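Side-chain contacts in nucleocapsid protein (Sin Nombre virus, PDB 2IC6), which probably packages the viral RNA genome as the nucleocapsid of a hantavirus, its N-terminal part folding into an antiparallel coiled coil that probably helps the protein assemble: residues Q11-I14 and T15-E18; T23-Q26 and K27-D30. The protein carries 1 engineered substitution. All coordinates share one frame; numbering follows the deposited sequence.

Contact 1 (Q11-I14 and T15-E18)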
ATOM      1  N   GLN A  11      -0.938  -4.950  15.138  1.00 12.97           N
ATOM      2  CA  GLN A  11      -0.833  -6.086  14.218  1.00 13.00           C
ATOM      3  C   GLN A  11      -2.016  -6.253  13.301  1.00 13.38           C
ATOM      4  O   GLN A  11      -1.832  -6.497  12.112  1.00 13.58           O
ATOM      5  CB  GLN A  11      -0.646  -7.379  15.007  1.00 14.63           C
ATOM      6  CG  GLN A  11      -0.198  -8.633  14.135  0.70 14.32           C
ATOM      7  CD  GLN A  11       1.105  -8.457  13.259  0.70 17.87           C
ATOM      8  OE1 GLN A  11       2.268  -8.607  13.683  0.70 21.30           O
ATOM      9  NE2 GLN A  11       0.882  -8.151  12.018  0.70 20.93           N
ATOM     10  N   ASP A  12      -3.250  -6.130  13.790  1.00 13.96           N
ATOM     11  CA  ASP A  12      -4.419  -6.251  12.932  1.00 15.33           C
ATOM     12  C   ASP A  12      -4.455  -5.149  11.918  1.00 14.82           C
ATOM     13  O   ASP A  12      -4.884  -5.377  10.794  1.00 15.32           O
ATOM     14  CB  ASP A  12      -5.689  -6.301  13.773  1.00 16.24           C
ATOM     15  CG  ASP A  12      -5.859  -7.628  14.506  1.00 18.84           C
ATOM     16  OD1 ASP A  12      -5.161  -8.635  14.242  1.00 20.83           O
ATOM     17  OD2 ASP A  12      -6.718  -7.668  15.407  1.00 22.14           O
ATOM     18  N   ASN A  13      -4.027  -3.950  12.303  1.00 14.84           N
ATOM     19  CA  ASN A  13      -3.991  -2.860  11.346  1.00 14.00           C
ATOM     20  C   ASN A  13      -2.936  -3.097  10.272  1.00 12.97           C
ATOM     21  O   ASN A  13      -3.160  -2.791   9.107  1.00 13.34           O
ATOM     22  CB  ASN A  13      -3.768  -1.566  12.106  1.00 15.12           C
ATOM     23  CG  ASN A  13      -4.209  -0.331  11.377  1.00 16.19           C
ATOM     24  OD1 ASN A  13      -3.840   0.784  11.807  1.00 18.22           O
ATOM     25  ND2 ASN A  13      -4.980  -0.476  10.347  1.00 15.35           N
ATOM     26  N   ILE A  14      -1.799  -3.680  10.627  1.00 12.26           N
ATOM     27  CA  ILE A  14      -0.796  -4.043   9.651  1.00 12.35           C
ATOM     28  C   ILE A  14      -1.446  -5.044   8.716  1.00 12.46           C
ATOM     29  O   ILE A  14      -1.308  -4.932   7.510  1.00 12.56           O
ATOM     30  CB  ILE A  14       0.483  -4.595  10.335  1.00 12.93           C
ATOM     31  CG1 ILE A  14       1.222  -3.434  11.035  1.00 12.05           C
ATOM     32  CG2 ILE A  14       1.432  -5.340   9.366  1.00 13.70           C
ATOM     33  CD1 ILE A  14       2.346  -3.893  12.006  1.00 13.26           C
ATOM     34  N   THR A  15      -2.120  -6.061   9.236  1.00 12.48           N
ATOM     35  CA  THR A  15      -2.808  -7.033   8.308  1.00 13.11           C
ATOM     36  C   THR A  15      -3.756  -6.383   7.346  1.00 13.63           C
ATOM     37  O   THR A  15      -3.759  -6.722   6.147  1.00 13.95           O
ATOM     38  CB  THR A  15      -3.610  -8.038   9.118  1.00 14.21           C
ATOM     39  OG1 THR A  15      -2.658  -8.725   9.908  1.00 14.97           O
ATOM     40  CG2 THR A  15      -4.443  -9.035   8.245  1.00 15.11           C
ATOM     41  N   LEU A  16      -4.632  -5.526   7.807  1.00 13.75           N
ATOM     42  CA  LEU A  16      -5.608  -4.877   6.957  1.00 14.52           C
ATOM     43  C   LEU A  16      -4.872  -4.102   5.903  1.00 13.48           C
ATOM     44  O   LEU A  16      -5.249  -4.154   4.723  1.00 14.73           O
ATOM     45  CB  LEU A  16      -6.493  -3.991   7.778  1.00 15.16           C
ATOM     46  CG  LEU A  16      -7.547  -3.206   7.035  1.00 19.41           C
ATOM     47  CD1 LEU A  16      -8.441  -4.168   6.355  1.00 24.02           C
ATOM     48  CD2 LEU A  16      -8.237  -2.305   8.045  1.00 22.66           C
ATOM     49  N   HIS A  17      -3.798  -3.405   6.302  1.00 11.90           N
ATOM     50  CA  HIS A  17      -3.053  -2.639   5.304  1.00 12.21           C
ATOM     51  C   HIS A  17      -2.281  -3.520   4.322  1.00 10.40           C
ATOM     52  O   HIS A  17      -2.216  -3.136   3.145  1.00 11.16           O
ATOM     53  CB  HIS A  17      -2.195  -1.604   5.997  1.00 12.11           C
ATOM     54  CG  HIS A  17      -2.976  -0.412   6.496  1.00 14.97           C
ATOM     55  ND1 HIS A  17      -3.648  -0.426   7.700  1.00 14.18           N
ATOM     56  CD2 HIS A  17      -3.175   0.825   5.967  1.00 17.20           C
ATOM     57  CE1 HIS A  17      -4.222   0.760   7.878  1.00 16.34           C
ATOM     58  NE2 HIS A  17      -3.953   1.532   6.845  1.00 18.21           N
ATOM     59  N   GLU A  18      -1.717  -4.640   4.783  1.00 10.45           N
ATOM     60  CA  GLU A  18      -1.050  -5.545   3.878  1.00 10.94           C
ATOM     61  C   GLU A  18      -2.027  -6.118   2.862  1.00 10.62           C
ATOM     62  O   GLU A  18      -1.712  -6.279   1.668  1.00 10.50           O
ATOM     63  CB  GLU A  18      -0.437  -6.696   4.643  1.00 11.91           C
ATOM     64  CG  GLU A  18       0.713  -6.324   5.474  1.00 13.51           C
ATOM     65  CD  GLU A  18       2.002  -6.077   4.776  1.00 15.75           C
ATOM     66  OE1 GLU A  18       3.046  -5.968   5.494  1.00 21.34           O
ATOM     67  OE2 GLU A  18       2.081  -5.984   3.512  1.00 17.03           O
TER
HETATM   68  O   HOH W   1      -3.948  -9.859  12.055  1.00 18.81           O
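His-17 reaches back one turn to the carbonyl of Asn-13, and this pair illustrates how a helical C=O can serve two donors at once. The ring nitrogen ND1 of His-17 stands 2.8 Å from Asn-13 O, and the backbone N of His-17 lies 2.9 Å from the same oxygen. The two donors come from opposite faces of the carbonyl plane. The ring meets the oxygen at its edge and almost in its own plane, whereas the oxygen is approached from 38° above its carbonyl plane, so the side-chain bond is made off the lone-pair direction. With CG set anti to the carbonyl carbon (chi1 -76°), the imidazole leans back along the helix over the preceding turn, and the ND1 bond, lying in the ring plane, helps fix its rotation. The ND1-H of this buried residue is thus satisfied by Asn-13 O.

The hydroxyl of Thr-15 lies near two possible partners. Its OG1 is 3.2 Å from Gln-11 O, which already accepts the backbone N-H of Thr-15, and 2.7 Å from a water; the single hydroxyl proton could serve either. That water donates to Asp-12 OD1 at 2.8 Å, bridging Asp-12 and Thr-15, while Lys-8 pairs with the same carboxylate oxygen in a salt bridge.

Glu-18 runs beside Ile-14, its CG 4.1 Å from Ile-14 CG2, and its backbone N donates to Ile-14 O. The carboxylate finds its salt-bridge partner in Lys-65, across on helix 41-74. That helix also receives the inward face of residues 11-18: Ile-14 packs on Leu-64 and Leu-68, Gln-11 touches Leu-68, and the side chain of His-17 touches Leu-61.

Contact 2 (T23-Q26 and K27-D30)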
ATOM      1  N   THR A  23      -4.353  -5.818  -2.990  1.00  8.89           N
ATOM      2  CA  THR A  23      -5.373  -5.523  -3.942  1.00  9.44           C
ATOM      3  C   THR A  23      -5.054  -4.245  -4.710  1.00  8.89           C
ATOM      4  O   THR A  23      -5.267  -4.180  -5.956  1.00  9.96           O
ATOM      5  CB  THR A  23      -6.734  -5.473  -3.252  1.00 10.82           C
ATOM      6  OG1 THR A  23      -6.810  -4.531  -2.278  1.00 14.42           O
ATOM      7  CG2 THR A  23      -7.019  -6.770  -2.631  1.00 14.24           C
ATOM      8  N   THR A  24      -4.522  -3.238  -4.041  1.00  9.20           N
ATOM      9  CA  THR A  24      -4.146  -2.002  -4.712  1.00  9.50           C
ATOM     10  C   THR A  24      -3.007  -2.228  -5.678  1.00  8.60           C
ATOM     11  O   THR A  24      -2.968  -1.643  -6.772  1.00  9.54           O
ATOM     12  CB  THR A  24      -3.886  -0.878  -3.733  0.70 10.69           C
ATOM     13  OG1 THR A  24      -4.997  -0.759  -2.833  0.70 11.83           O
ATOM     14  CG2 THR A  24      -3.882   0.434  -4.462  0.70 15.84           C
ATOM     15  N   ARG A  25      -2.052  -3.075  -5.327  1.00  8.59           N
ATOM     16  CA  ARG A  25      -0.966  -3.403  -6.244  1.00  9.18           C
ATOM     17  C   ARG A  25      -1.478  -4.143  -7.464  1.00  9.28           C
ATOM     18  O   ARG A  25      -0.927  -3.949  -8.562  1.00 10.04           O
ATOM     19  CB  ARG A  25       0.166  -4.168  -5.546  1.00  9.07           C
ATOM     20  CG  ARG A  25       1.164  -3.303  -4.882  1.00 12.18           C
ATOM     21  CD  ARG A  25       2.392  -4.029  -4.317  1.00 14.20           C
ATOM     22  NE  ARG A  25       3.561  -3.094  -4.063  1.00 13.96           N
ATOM     23  CZ  ARG A  25       4.301  -2.529  -5.017  1.00 14.57           C
ATOM     24  NH1 ARG A  25       5.167  -1.629  -4.713  1.00 16.09           N
ATOM     25  NH2 ARG A  25       4.189  -2.892  -6.319  1.00 16.60           N
ATOM     26  N   GLN A  26      -2.501  -4.959  -7.341  1.00  9.15           N
ATOM     27  CA  GLN A  26      -3.062  -5.602  -8.543  1.00  9.68           C
ATOM     28  C   GLN A  26      -3.663  -4.551  -9.462  1.00  9.71           C
ATOM     29  O   GLN A  26      -3.489  -4.585 -10.673  1.00 10.27           O
ATOM     30  CB  GLN A  26      -4.079  -6.692  -8.167  1.00 10.22           C
ATOM     31  CG  GLN A  26      -4.609  -7.350  -9.411  1.00 12.54           C
ATOM     32  CD  GLN A  26      -3.552  -8.018 -10.228  1.00 14.77           C
ATOM     33  OE1 GLN A  26      -2.760  -8.773  -9.708  1.00 17.75           O
ATOM     34  NE2 GLN A  26      -3.514  -7.733 -11.519  1.00 19.96           N
ATOM     35  N   LYS A  27      -4.387  -3.600  -8.883  1.00  9.20           N
ATOM     36  CA  LYS A  27      -4.944  -2.503  -9.664  1.00  9.85           C
ATOM     37  C   LYS A  27      -3.836  -1.683 -10.345  1.00  8.99           C
ATOM     38  O   LYS A  27      -3.982  -1.245 -11.474  1.00 10.35           O
ATOM     39  CB  LYS A  27      -5.840  -1.628  -8.759  1.00 10.17           C
ATOM     40  CG  LYS A  27      -7.089  -2.317  -8.253  1.00 11.51           C
ATOM     41  CD  LYS A  27      -7.759  -1.520  -7.171  1.00 13.89           C
ATOM     42  CE  LYS A  27      -9.017  -2.111  -6.703  0.80 18.41           C
ATOM     43  NZ  LYS A  27     -10.074  -1.472  -7.520  0.80 18.52           N
ATOM     44  N   LEU A  28      -2.715  -1.498  -9.648  1.00  8.74           N
ATOM     45  CA  LEU A  28      -1.571  -0.853 -10.259  1.00  8.63           C
ATOM     46  C   LEU A  28      -1.023  -1.651 -11.431  1.00  9.11           C
ATOM     47  O   LEU A  28      -0.742  -1.072 -12.484  1.00  9.83           O
ATOM     48  CB  LEU A  28      -0.486  -0.620  -9.186  1.00  9.21           C
ATOM     49  CG  LEU A  28       0.835  -0.088  -9.699  1.00  9.76           C
ATOM     50  CD1 LEU A  28       0.655   1.237 -10.414  1.00 10.40           C
ATOM     51  CD2 LEU A  28       1.830  -0.009  -8.570  1.00 12.26           C
ATOM     52  N   LYS A  29      -0.872  -2.963 -11.274  1.00 10.30           N
ATOM     53  CA  LYS A  29      -0.359  -3.799 -12.370  1.00 11.61           C
ATOM     54  C   LYS A  29      -1.255  -3.661 -13.588  1.00 13.23           C
ATOM     55  O   LYS A  29      -0.741  -3.549 -14.712  1.00 15.31           O
ATOM     56  CB  LYS A  29      -0.262  -5.259 -11.922  1.00 12.80           C
ATOM     57  CG  LYS A  29       0.806  -5.484 -10.893  1.00 14.73           C
ATOM     58  CD  LYS A  29       0.869  -6.973 -10.383  1.00 17.55           C
ATOM     59  CE  LYS A  29       1.729  -7.151  -9.182  1.00 19.65           C
ATOM     60  NZ  LYS A  29       1.793  -8.608  -8.979  1.00 22.92           N
ATOM     61  N   ASP A  30      -2.570  -3.659 -13.392  1.00 12.43           N
ATOM     62  CA  ASP A  30      -3.493  -3.492 -14.502  1.00 14.07           C
ATOM     63  C   ASP A  30      -3.242  -2.145 -15.187  1.00 12.73           C
ATOM     64  O   ASP A  30      -3.245  -2.042 -16.433  1.00 13.88           O
ATOM     65  CB  ASP A  30      -4.973  -3.448 -13.963  1.00 17.09           C
ATOM     66  CG  ASP A  30      -5.547  -4.684 -13.221  1.00 19.89           C
ATOM     67  OD1 ASP A  30      -6.626  -4.554 -12.490  1.00 24.31           O
ATOM     68  OD2 ASP A  30      -5.054  -5.743 -13.398  1.00 23.36           O
TER
HETATM   69  O   HOH W   2      -0.901  -9.294  -7.755  1.00 18.43           O
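Gln-26 and Asp-30, one turn apart on helix 6-37, are joined by a side-chain hydrogen bond, and the glutamine is worth following atom by atom as an example of i to i+4 pairing. Gln-26 CB sits 3.2 Å from the backbone N of Lys-27, the next residue. CG of Gln-26, placed opposite the residue's own N (chi1 -179°), is 3.8 Å from the backbone N of Lys-27. The chain then bends at chi2, which swings the amide forward along the helix rather than straight out from it.

At CD the amide divides its work. Gln-26 NE2 points onward and donates to Asp-30 OD2 over 3.1 Å, with the acceptor lying nearly in the amide plane. The carboxylate is not met in the same manner: NE2 stands 43° out of the carboxylate plane of Asp-30, and the two flat groups are turned 50° against each other. OE1 takes the other direction. Gln-26 OE1 accepts from a water oxygen at 2.7 Å, and this water in turn accepts from Lys-29 NZ at 3.0 Å. Both polar ends of one amide are thereby used, NE2 directly by a carboxylate and OE1 through a water that also accepts from the lysine amine. Gln-26 OE1 also lies 4.1 Å from Lys-29 CD, where the extended lysine chain crosses the glutamine at about a right angle; the CG of this lysine passes Arg-25 O.

Beneath these side chains the regular bonds continue, Asp-30 N reaching Gln-26 O at 3.0 Å. Leu-28 turns to the other helix, touching Leu-47 and Arg-51, and Arg-25 forms a salt bridge with Glu-58. A polar outer face backed by apolar residues and a flanking interhelical salt bridge is typical of an amphipathic helix in an antiparallel coiled coil.

Both contacts lie on helix 6-37 and come in series along it, residues 11-18 closing before residues 23-30 open. Their centres are 18 Å apart, and their nearest atoms remain about 5 Å from one another without touching. Each has residues facing helix 41-74, which runs back antiparallel, so contact 1 meets its later part, around 61 to 68, and contact 2 its earlier part, around 47 to 58. The pair thus samples two levels of one hairpin: contact 1 is partly buried, contact 2 mostly at the surface. Together they show how local i to i+4 bonds within one helix accompany packing and salt bridges to the other helix along a two-helix coiled coil.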